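Local coordinates for fiber protein (PDB 3CNC) that forms the receptor-binding knob of a species B adenovirus fiber and probably attaches the virus to CD46 on the host cell, at residues 98-102 against 103-107. Residues are numbered along the deposited sequence; the frame is centred on the assembly and turned at random.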
ATOM      1  N   GLY A  98     -12.016  19.341  10.285  1.00 50.84           N
ATOM      2  CA  GLY A  98     -12.022  18.007   9.713  1.00 50.84           C
ATOM      3  C   GLY A  98     -13.365  17.311   9.683  1.00 50.84           C
ATOM      4  O   GLY A  98     -13.427  16.096   9.503  1.00 50.84           O
ATOM      5  N   GLN A  99     -14.442  18.069   9.867  1.00 53.38           N
ATOM      6  CA  GLN A  99     -15.791  17.515   9.837  1.00 53.38           C
ATOM      7  C   GLN A  99     -16.292  17.576   8.390  1.00 53.38           C
ATOM      8  O   GLN A  99     -16.039  18.559   7.677  1.00 53.38           O
ATOM      9  CB  GLN A  99     -16.731  18.347  10.717  1.00 96.64           C
ATOM     10  CG  GLN A  99     -16.234  18.607  12.126  1.00 96.64           C
ATOM     11  CD  GLN A  99     -16.192  17.354  12.972  1.00 96.64           C
ATOM     12  OE1 GLN A  99     -17.203  16.677  13.143  1.00 96.64           O
ATOM     13  NE2 GLN A  99     -15.019  17.041  13.512  1.00 96.64           N
ATOM     14  N   ILE A 100     -16.993  16.535   7.955  1.00 54.55           N
ATOM     15  CA  ILE A 100     -17.540  16.506   6.601  1.00 54.55           C
ATOM     16  C   ILE A 100     -18.609  17.584   6.409  1.00 54.55           C
ATOM     17  O   ILE A 100     -19.441  17.817   7.288  1.00 54.55           O
ATOM     18  CB  ILE A 100     -18.182  15.128   6.289  1.00 57.33           C
ATOM     19  CG1 ILE A 100     -17.105  14.123   5.888  1.00 57.33           C
ATOM     20  CG2 ILE A 100     -19.196  15.254   5.176  1.00 57.33           C
ATOM     21  CD1 ILE A 100     -16.471  14.413   4.525  1.00 57.33           C
ATOM     22  N   ILE A 101     -18.576  18.267   5.271  1.00 53.75           N
ATOM     23  CA  ILE A 101     -19.596  19.266   4.983  1.00 53.75           C
ATOM     24  C   ILE A 101     -20.493  18.534   3.987  1.00 53.75           C
ATOM     25  O   ILE A 101     -20.198  18.462   2.797  1.00 53.75           O
ATOM     26  CB  ILE A 101     -18.995  20.537   4.348  1.00 55.53           C
ATOM     27  CG1 ILE A 101     -18.041  21.217   5.348  1.00 55.53           C
ATOM     28  CG2 ILE A 101     -20.121  21.498   3.959  1.00 55.53           C
ATOM     29  CD1 ILE A 101     -17.202  22.352   4.758  1.00 55.53           C
ATOM     30  N   THR A 102     -21.582  17.973   4.496  1.00 46.61           N
ATOM     31  CA  THR A 102     -22.497  17.178   3.681  1.00 46.61           C
ATOM     32  C   THR A 102     -23.084  17.770   2.408  1.00 46.61           C
ATOM     33  O   THR A 102     -23.093  17.102   1.376  1.00 46.61           O
ATOM     34  CB  THR A 102     -23.652  16.628   4.543  1.00 54.53           C
ATOM     35  OG1 THR A 102     -24.293  17.708   5.233  1.00 54.53           O
ATOM     36  CG2 THR A 102     -23.117  15.633   5.574  1.00 54.53           C
ATOM     37  N   TYR A 103     -23.562  19.008   2.445  1.00 58.52           N
ATOM     38  CA  TYR A 103     -24.161  19.572   1.239  1.00 58.52           C
ATOM     39  C   TYR A 103     -23.158  19.750   0.108  1.00 58.52           C
ATOM     40  O   TYR A 103     -23.542  19.992  -1.039  1.00 58.52           O
ATOM     41  CB  TYR A 103     -24.865  20.900   1.554  1.00 79.95           C
ATOM     42  CG  TYR A 103     -23.978  22.119   1.552  1.00 79.95           C
ATOM     43  CD1 TYR A 103     -23.630  22.751   0.355  1.00 79.95           C
ATOM     44  CD2 TYR A 103     -23.486  22.647   2.746  1.00 79.95           C
ATOM     45  CE1 TYR A 103     -22.813  23.882   0.345  1.00 79.95           C
ATOM     46  CE2 TYR A 103     -22.664  23.777   2.752  1.00 79.95           C
ATOM     47  CZ  TYR A 103     -22.331  24.391   1.548  1.00 79.95           C
ATOM     48  OH  TYR A 103     -21.524  25.509   1.551  1.00 79.95           O
ATOM     49  N   LEU A 104     -21.873  19.625   0.425  1.00 57.93           N
ATOM     50  CA  LEU A 104     -20.823  19.760  -0.583  1.00 57.93           C
ATOM     51  C   LEU A 104     -20.200  18.412  -0.931  1.00 57.93           C
ATOM     52  O   LEU A 104     -19.527  18.275  -1.956  1.00 57.93           O
ATOM     53  CB  LEU A 104     -19.713  20.700  -0.091  1.00 57.91           C
ATOM     54  CG  LEU A 104     -19.926  22.218  -0.056  1.00 57.91           C
ATOM     55  CD1 LEU A 104     -18.730  22.885   0.613  1.00 57.91           C
ATOM     56  CD2 LEU A 104     -20.116  22.755  -1.472  1.00 57.91           C
ATOM     57  N   SER A 105     -20.439  17.415  -0.083  1.00 53.79           N
ATOM     58  CA  SER A 105     -19.849  16.089  -0.278  1.00 53.79           C
ATOM     59  C   SER A 105     -20.787  14.982  -0.747  1.00 53.79           C
ATOM     60  O   SER A 105     -21.994  15.023  -0.507  1.00 53.79           O
ATOM     61  CB  SER A 105     -19.182  15.640   1.026  1.00 45.65           C
ATOM     62  OG  SER A 105     -18.469  16.718   1.617  1.00 45.65           O
ATOM     63  N   SER A 106     -20.212  13.985  -1.413  1.00 54.93           N
ATOM     64  CA  SER A 106     -20.980  12.845  -1.878  1.00 54.93           C
ATOM     65  C   SER A 106     -21.431  12.047  -0.658  1.00 54.93           C
ATOM     66  O   SER A 106     -22.484  11.417  -0.693  1.00 54.93           O
ATOM     67  CB  SER A 106     -20.133  11.953  -2.775  1.00 47.80           C
ATOM     68  OG  SER A 106     -19.613  12.678  -3.867  1.00 47.80           O
ATOM     69  N   LEU A 107     -20.627  12.076   0.409  1.00 49.80           N
ATOM     70  CA  LEU A 107     -20.934  11.370   1.657  1.00 49.80           C
ATOM     71  C   LEU A 107     -21.933  12.194   2.473  1.00 49.80           C
ATOM     72  O   LEU A 107     -21.680  13.358   2.777  1.00 49.80           O
ATOM     73  CB  LEU A 107     -19.653  11.150   2.469  1.00 44.45           C
ATOM     74  CG  LEU A 107     -19.748  10.371   3.787  1.00 44.45           C
ATOM     75  CD1 LEU A 107     -20.205   8.933   3.531  1.00 44.45           C
ATOM     76  CD2 LEU A 107     -18.382  10.389   4.470  1.00 44.45           C
TER
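Tyr103 lays its ring beside Ile101, the two side chains pointing the same way, and the methyl CG2 of Ile101 comes obliquely to within 3.6 Å of Tyr103 CE2. A chi1 of 85° turns the ring back over its own backbone, where it can meet both that methyl and the side chain of Leu104, whose CG rests over one face, offset toward the rim. Leu104 meets the same methyl through CD1 at 3.9 Å, so Ile101 CG2 serves two neighbours at once. The turn beneath illustrates how one carbonyl oxygen, Ile101 O, can be gripped from both faces by a backbone N-H and a hydroxyl. Leu104 N donates to it at 3.1 Å, closing a type I beta turn at residues 101-104. In the antiparallel beta-sandwich of the adenovirus knob, this turn belongs to the long connection between strands 85-94 and 112-115. Ser105 OG donates to Ile101 O at 2.7 Å from the opposite face to Leu104 N, and also pairs with Ala93 N, linking the turn to strand 85-94. Ser105 N bonds Thr102 O at 3.0 Å, closing a second, overlapping beta turn, and Lys108 NZ also binds that oxygen. Past Ser106, whose OG pairs with Asn91 N, Leu107 extends with CG anti to its backbone N (chi1 -177°); its side chain and that of Ile100 cross at about a right angle, with Leu107 CD2 4.2 Å from Ile100 CG1.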